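6-carboxyhexanoate--CoA ligase (Aquifex aeolicus, PDB 5TVA) is a CoA ligase of the BioW family, a single-chain alpha/beta enzyme modelled with adenosine monophosphate and coenzyme A bound. Local coordinates at residues A[28-31]-A[32-36]; A[204-207]-A[208-212]; A[226-229]-A[230-234]. All coordinates share one frame; numbering follows the deposited sequence.

Contact 1 (A[28-31]-A[32-36]); sequences ELET and AVKEL
Along the first turns of helix 29-37, Glu30 and Lys34 meet one turn apart on the outer face, while Leu29 and Val33 pair on another. Glu28 holds the N-cap position, and its carbonyl O receives Ala32 N at 2.9 Å, the first of four successive i to i+4 bonds. The straightest of these is Lys34 N to Glu30 O, also 2.9 Å, with 171° at the hydrogen. Glu30 is extended, whereas Lys34 CG lies beside the backbone N (chi1 -72°), and Lys34 CD crosses the glutamate chain 3.6 Å from Glu30 CG; the bend at chi3 then turns CE and NZ. Glu30 OE2 to Lys34 NZ is 3.8 Å, a long salt bridge. A water accepts a hydrogen bond from Lys34 NZ at 2.7 Å and lies 3.3 Å from Thr31 OG1. On the sheet-facing side, Leu29 CD1 reaches Val33 CG2 at 4.3 Å, and both residues touch Val6 of strand 3-12; Ala32 rests on Arg22 and Val24 of strand 15-25. The helix is thus amphipathic: aliphatic groups meet the antiparallel sheet, while the exposed pair combines aliphatic contact with the long salt bridge and a water-bound ammonium, so its electrostatic share is probably modest.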
loop_
_atom_site.group_PDB
_atom_site.type_symbol
_atom_site.label_atom_id
_atom_site.label_comp_id
_atom_site.label_asym_id
_atom_site.label_seq_id
_atom_site.Cartn_x
_atom_site.Cartn_y
_atom_site.Cartn_z
ATOM N N GLU A 28 0.152 -12.486 -22.381
ATOM C CA GLU A 28 0.880 -11.298 -21.954
ATOM C C GLU A 28 1.893 -11.611 -20.858
ATOM O O GLU A 28 2.469 -10.683 -20.266
ATOM C CB GLU A 28 -0.080 -10.202 -21.492
ATOM C CG GLU A 28 -1.314 -10.099 -22.360
ATOM C CD GLU A 28 -2.499 -9.490 -21.633
ATOM O OE1 GLU A 28 -2.303 -8.939 -20.521
ATOM O OE2 GLU A 28 -3.632 -9.575 -22.170
ATOM N N LEU A 29 2.128 -12.893 -20.584
ATOM C CA LEU A 29 3.107 -13.287 -19.579
ATOM C C LEU A 29 4.483 -12.693 -19.872
ATOM O O LEU A 29 5.085 -12.035 -19.016
ATOM C CB LEU A 29 3.178 -14.809 -19.531
ATOM C CG LEU A 29 4.023 -15.429 -18.437
ATOM C CD1 LEU A 29 3.742 -14.695 -17.150
ATOM C CD2 LEU A 29 3.635 -16.909 -18.306
ATOM N N GLU A 30 5.008 -12.946 -21.078
ATOM C CA GLU A 30 6.341 -12.473 -21.441
ATOM C C GLU A 30 6.432 -10.955 -21.343
ATOM O O GLU A 30 7.420 -10.406 -20.830
ATOM C CB GLU A 30 6.699 -12.945 -22.856
ATOM C CG GLU A 30 8.031 -12.401 -23.374
ATOM C CD GLU A 30 8.237 -12.662 -24.858
ATOM O OE1 GLU A 30 8.705 -13.757 -25.218
ATOM O OE2 GLU A 30 7.922 -11.769 -25.679
ATOM N N THR A 31 5.394 -10.266 -21.804
ATOM C CA THR A 31 5.352 -8.819 -21.684
ATOM C C THR A 31 5.462 -8.385 -20.227
ATOM O O THR A 31 6.227 -7.472 -19.897
ATOM C CB THR A 31 4.066 -8.299 -22.316
ATOM O OG1 THR A 31 4.109 -8.535 -23.729
ATOM C CG2 THR A 31 3.929 -6.820 -22.060
ATOM N N ALA A 32 4.711 -9.039 -19.332
ATOM C CA ALA A 32 4.788 -8.681 -17.918
ATOM C C ALA A 32 6.183 -8.937 -17.353
ATOM O O ALA A 32 6.692 -8.151 -16.549
ATOM C CB ALA A 32 3.730 -9.458 -17.124
ATOM N N VAL A 33 6.808 -10.049 -17.738
ATOM C CA VAL A 33 8.130 -10.355 -17.210
ATOM C C VAL A 33 9.146 -9.341 -17.709
ATOM O O VAL A 33 9.980 -8.849 -16.937
ATOM C CB VAL A 33 8.533 -11.797 -17.571
ATOM C CG1 VAL A 33 9.987 -12.026 -17.213
ATOM C CG2 VAL A 33 7.633 -12.809 -16.809
ATOM N N LYS A 34 9.079 -8.988 -18.997
ATOM C CA LYS A 34 9.981 -7.960 -19.517
ATOM C C LYS A 34 9.822 -6.654 -18.744
ATOM O O LYS A 34 10.815 -6.011 -18.386
ATOM C CB LYS A 34 9.737 -7.753 -21.021
ATOM C CG LYS A 34 10.232 -8.918 -21.901
ATOM C CD LYS A 34 9.403 -9.060 -23.192
ATOM C CE LYS A 34 9.799 -8.025 -24.251
ATOM N NZ LYS A 34 8.957 -8.135 -25.479
ATOM N N GLU A 35 8.581 -6.258 -18.445
ATOM C CA GLU A 35 8.378 -4.999 -17.724
ATOM C C GLU A 35 9.036 -5.044 -16.353
ATOM O O GLU A 35 9.780 -4.129 -15.988
ATOM C CB GLU A 35 6.887 -4.676 -17.591
ATOM C CG GLU A 35 6.625 -3.295 -16.980
ATOM C CD GLU A 35 5.272 -3.169 -16.269
ATOM O OE1 GLU A 35 4.411 -4.065 -16.398
ATOM O OE2 GLU A 35 5.068 -2.147 -15.584
ATOM N N LEU A 36 8.820 -6.135 -15.590
ATOM C CA LEU A 36 9.343 -6.166 -14.229
ATOM C C LEU A 36 10.853 -6.355 -14.223
ATOM O O LEU A 36 11.546 -5.845 -13.336
ATOM C CB LEU A 36 8.649 -7.281 -13.409
ATOM C CG LEU A 36 7.128 -7.151 -13.317
ATOM C CD1 LEU A 36 6.523 -8.057 -12.252
ATOM C CD2 LEU A 36 6.728 -5.690 -13.077
HETATM O O HOH W 1 6.652 -6.895 -24.920
#

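Contact 2 (A[204-207]-A[208-212])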
loop_
_atom_site.group_PDB
_atom_site.type_symbol
_atom_site.label_atom_id
_atom_site.label_comp_id
_atom_site.label_asym_id
_atom_site.label_seq_id
_atom_site.Cartn_x
_atom_site.Cartn_y
_atom_site.Cartn_z
ATOM N N PRO A 204 2.710 17.728 2.888
ATOM C CA PRO A 204 3.642 16.613 3.051
ATOM C C PRO A 204 3.523 15.945 4.421
ATOM O O PRO A 204 3.381 16.629 5.439
ATOM C CB PRO A 204 5.001 17.292 2.898
ATOM C CG PRO A 204 4.774 18.658 3.531
ATOM C CD PRO A 204 3.299 18.994 3.367
ATOM N N LEU A 205 3.594 14.619 4.453
ATOM C CA LEU A 205 3.537 13.891 5.712
ATOM C C LEU A 205 4.919 13.646 6.320
ATOM O O LEU A 205 5.012 13.047 7.401
ATOM C CB LEU A 205 2.773 12.572 5.520
ATOM C CG LEU A 205 1.252 12.726 5.361
ATOM C CD1 LEU A 205 0.571 11.446 4.868
ATOM C CD2 LEU A 205 0.662 13.150 6.692
ATOM N N LYS A 206 5.986 14.117 5.671
ATOM C CA LYS A 206 7.303 14.161 6.296
ATOM C C LYS A 206 8.141 15.242 5.631
ATOM O O LYS A 206 7.855 15.687 4.512
ATOM C CB LYS A 206 8.036 12.820 6.204
ATOM C CG LYS A 206 8.431 12.442 4.788
ATOM C CD LYS A 206 9.375 11.266 4.775
ATOM C CE LYS A 206 9.418 10.632 3.408
ATOM N NZ LYS A 206 10.308 9.449 3.425
ATOM N N GLU A 207 9.201 15.632 6.334
ATOM C CA GLU A 207 10.201 16.521 5.761
ATOM C C GLU A 207 10.991 15.800 4.680
ATOM O O GLU A 207 11.367 14.636 4.840
ATOM C CB GLU A 207 11.145 17.031 6.845
ATOM C CG GLU A 207 11.314 18.545 6.831
ATOM C CD GLU A 207 10.000 19.275 6.994
ATOM O OE1 GLU A 207 9.517 19.856 5.989
ATOM O OE2 GLU A 207 9.461 19.260 8.129
ATOM N N LYS A 208 11.242 16.502 3.574
ATOM C CA LYS A 208 12.003 15.970 2.450
ATOM C C LYS A 208 13.431 15.641 2.867
ATOM O O LYS A 208 14.320 16.491 2.773
ATOM C CB LYS A 208 11.998 16.972 1.293
ATOM C CG LYS A 208 12.526 16.430 -0.028
ATOM C CD LYS A 208 12.064 17.315 -1.178
ATOM C CE LYS A 208 12.185 16.616 -2.532
ATOM N NZ LYS A 208 10.915 16.741 -3.323
ATOM N N GLY A 209 13.658 14.407 3.311
ATOM C CA GLY A 209 14.955 13.991 3.810
ATOM C C GLY A 209 14.831 12.955 4.910
ATOM O O GLY A 209 15.810 12.285 5.259
ATOM N N ASP A 210 13.627 12.829 5.472
ATOM C CA ASP A 210 13.346 11.779 6.449
ATOM C C ASP A 210 13.372 10.427 5.747
ATOM O O ASP A 210 12.640 10.236 4.764
ATOM C CB ASP A 210 11.988 12.012 7.115
ATOM C CG ASP A 210 11.866 11.312 8.463
ATOM O OD1 ASP A 210 12.669 10.395 8.743
ATOM O OD2 ASP A 210 10.971 11.683 9.254
ATOM N N PRO A 211 14.201 9.480 6.184
ATOM C CA PRO A 211 14.207 8.138 5.584
ATOM C C PRO A 211 13.241 7.146 6.223
ATOM O O PRO A 211 13.353 5.947 5.953
ATOM C CB PRO A 211 15.658 7.699 5.816
ATOM C CG PRO A 211 15.981 8.293 7.155
ATOM C CD PRO A 211 15.242 9.616 7.223
ATOM N N LEU A 212 12.307 7.604 7.053
ATOM C CA LEU A 212 11.330 6.747 7.708
ATOM C C LEU A 212 9.970 6.850 7.016
ATOM O O LEU A 212 9.534 7.942 6.630
ATOM C CB LEU A 212 11.189 7.115 9.187
ATOM C CG LEU A 212 12.376 6.874 10.126
ATOM C CD1 LEU A 212 12.079 7.439 11.506
ATOM C CD2 LEU A 212 12.721 5.397 10.226
#
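Lys206 and Asp210 face each other across a tight turn, and an Asx turn follows directly at Asp210, all within the loop between strands 198-203 and 214-219. Both CA-CB bonds point into the contact, and the two side chains pass at a slant, with Lys206 CD 3.6 Å from Asp210 CB. The lysine CG stands between its backbone N and carbonyl carbon (chi1 68°); beyond it the chain runs extended, delivering NZ to the main chain of Asp210 and not to its carboxylate. Lys206 NZ donates to Asp210 O at 2.8 Å, from a position tilted out of the carbonyl plane, whereas Lys206 NZ and Asp210 OD1 stay 5.9 Å apart. The same ammonium also bonds Ser182 O, a residue of the adenosine monophosphate pocket, and weakly Asp184 O, so backbone carbonyls satisfy this buried group. The turn itself is a beta turn closed by Asp210 N to Glu207 O, 3.0 Å and almost straight at 175°. Gly209 takes the positive phi of this turn, backbone angles at which a CB would press on the preceding carbonyl O. With the Asp210 CG opposite its own backbone N, the carboxylate lies beyond CB from the lysine ammonium, and its OD1 accepts Leu212 N at 3.3 Å from above the carboxylate plane, 57° out of it.

Contact 3 (A[226-229]-A[230-234]); sequences EIIE and CLTQK
Leu231 packs back on Ile227 one turn earlier in the last part of helix 224-233, and its side chain can be followed outward. Leu231 CB sits 3.6 Å from Ile227 O. With CG placed beside the backbone N (chi1 -64°), the branch point comes over that same oxygen, at 3.3 Å from Leu231 CG to Ile227 O, the carbonyl that also accepts Leu231 N at 2.8 Å. At the tip, Leu231 CD1 meets Ile227 CG2 at 3.7 Å, the two chains lying alongside each other and pointing the same way. Outside the helix, Leu231 touches Asn170 and Cys173 of helix 158-173, and also Thr136 and Tyr217, both of the adenosine monophosphate pocket; Cys230 is tied to Cys173 by a disulfide.

Further on, the helical bonding deteriorates. Thr232 N reaches Ile228 O at 3.0 Å in a bent bond, and Thr232 OG1 lies 2.8 Å from that same oxygen. Gln233 N to Glu229 O, 2.9 Å, is weak because its angle is only 128°. On the outer face the Glu229 carboxylate and Gln233 amide planes are 48° apart, and Gln233 OE1 comes 3.9 Å from Glu229 CG. Lys169 NZ bonds Cys230 O and Lys234 O, so its positive charge sits at the carbonyl end of the helix, where it would complement the dipole. The chemistry therefore couples the weakly bonded last turn to helix 158-173 by a disulfide, a lysine and leucine contacts.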
loop_
_atom_site.group_PDB
_atom_site.type_symbol
_atom_site.label_atom_id
_atom_site.label_comp_id
_atom_site.label_asym_id
_atom_site.label_seq_id
_atom_site.Cartn_x
_atom_site.Cartn_y
_atom_site.Cartn_z
ATOM N N GLU A 226 -9.094 -13.639 9.162
ATOM C CA GLU A 226 -9.618 -13.596 7.813
ATOM C C GLU A 226 -8.966 -12.460 7.020
ATOM O O GLU A 226 -8.727 -12.597 5.818
ATOM C CB GLU A 226 -11.141 -13.452 7.848
ATOM C CG GLU A 226 -11.922 -14.508 8.738
ATOM C CD GLU A 226 -11.742 -14.363 10.273
ATOM O OE1 GLU A 226 -11.569 -15.397 10.947
ATOM O OE2 GLU A 226 -11.799 -13.247 10.824
ATOM N N ILE A 227 -8.642 -11.350 7.688
ATOM C CA ILE A 227 -8.045 -10.208 7.000
ATOM C C ILE A 227 -6.671 -10.566 6.473
ATOM O O ILE A 227 -6.364 -10.322 5.297
ATOM C CB ILE A 227 -7.995 -8.972 7.917
ATOM C CG1 ILE A 227 -9.423 -8.431 8.136
ATOM C CG2 ILE A 227 -7.101 -7.891 7.301
ATOM C CD1 ILE A 227 -9.493 -7.312 9.138
ATOM N N ILE A 228 -5.835 -11.177 7.326
ATOM C CA ILE A 228 -4.488 -11.572 6.915
ATOM C C ILE A 228 -4.548 -12.568 5.766
ATOM O O ILE A 228 -3.815 -12.443 4.776
ATOM C CB ILE A 228 -3.699 -12.152 8.100
ATOM C CG1 ILE A 228 -3.596 -11.136 9.232
ATOM C CG2 ILE A 228 -2.293 -12.585 7.653
ATOM C CD1 ILE A 228 -2.669 -11.584 10.340
ATOM N N GLU A 229 -5.416 -13.575 5.875
ATOM C CA GLU A 229 -5.574 -14.500 4.763
ATOM C C GLU A 229 -5.923 -13.758 3.477
ATOM O O GLU A 229 -5.412 -14.089 2.404
ATOM C CB GLU A 229 -6.647 -15.535 5.086
ATOM C CG GLU A 229 -6.880 -16.505 3.971
ATOM C CD GLU A 229 -7.929 -17.557 4.327
ATOM O OE1 GLU A 229 -9.088 -17.182 4.589
ATOM O OE2 GLU A 229 -7.588 -18.765 4.365
ATOM N N CYS A 230 -6.827 -12.780 3.559
ATOM C CA CYS A 230 -7.264 -12.070 2.361
ATOM C C CYS A 230 -6.130 -11.235 1.785
ATOM O O CYS A 230 -5.862 -11.284 0.578
ATOM C CB CYS A 230 -8.472 -11.186 2.676
ATOM S SG CYS A 230 -9.223 -10.421 1.237
ATOM N N LEU A 231 -5.424 -10.501 2.650
ATOM C CA LEU A 231 -4.347 -9.638 2.180
ATOM C C LEU A 231 -3.260 -10.439 1.475
ATOM O O LEU A 231 -2.654 -9.952 0.512
ATOM C CB LEU A 231 -3.744 -8.847 3.347
ATOM C CG LEU A 231 -4.630 -7.838 4.074
ATOM C CD1 LEU A 231 -3.969 -7.373 5.376
ATOM C CD2 LEU A 231 -4.925 -6.666 3.154
ATOM N N THR A 232 -2.981 -11.667 1.950
ATOM C CA THR A 232 -1.777 -12.364 1.537
ATOM C C THR A 232 -2.021 -13.524 0.583
ATOM O O THR A 232 -1.056 -14.007 -0.022
ATOM C CB THR A 232 -0.991 -12.860 2.766
ATOM O OG1 THR A 232 -1.731 -13.873 3.497
ATOM C CG2 THR A 232 -0.669 -11.699 3.680
ATOM N N GLN A 233 -3.271 -13.953 0.395
ATOM C CA GLN A 233 -3.552 -15.145 -0.390
ATOM C C GLN A 233 -4.636 -14.941 -1.446
ATOM O O GLN A 233 -4.562 -15.538 -2.517
ATOM C CB GLN A 233 -3.945 -16.316 0.539
ATOM C CG GLN A 233 -2.832 -16.713 1.524
ATOM C CD GLN A 233 -3.098 -18.026 2.313
ATOM O OE1 GLN A 233 -4.157 -18.658 2.201
ATOM N NE2 GLN A 233 -2.122 -18.420 3.117
ATOM N N LYS A 234 -5.660 -14.143 -1.186
ATOM C CA LYS A 234 -6.732 -14.053 -2.165
ATOM C C LYS A 234 -6.281 -13.237 -3.390
ATOM O O LYS A 234 -5.539 -12.260 -3.272
ATOM C CB LYS A 234 -7.972 -13.448 -1.517
ATOM C CG LYS A 234 -9.198 -13.465 -2.415
ATOM C CD LYS A 234 -10.451 -13.085 -1.648
ATOM C CE LYS A 234 -11.582 -12.726 -2.599
ATOM N NZ LYS A 234 -11.884 -13.816 -3.556
HETATM O O HOH W 2 -6.416 -18.970 1.398
#

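In the fold
From the N terminus, contact 1 comes first, on helix 29-37 packed against strands 3-12 and 15-25 of the antiparallel sheet. Contact 2 follows much later, in the connection between strands 198-203 and 214-219 of the mixed sheet, beside helix 73-85, and contact 3 lies on helix 224-233, joined there to helix 158-173, just before strand 236-239 of the parallel sheet. All three are local and in series: none nests within or crosses another, and only contact 2 closes a turn of a loop. Nearest atoms of contacts 1 and 3 remain about 16 Å apart, while the centres of contacts 2 and 3 are about 30 Å apart, on opposite sides of the chain's centre.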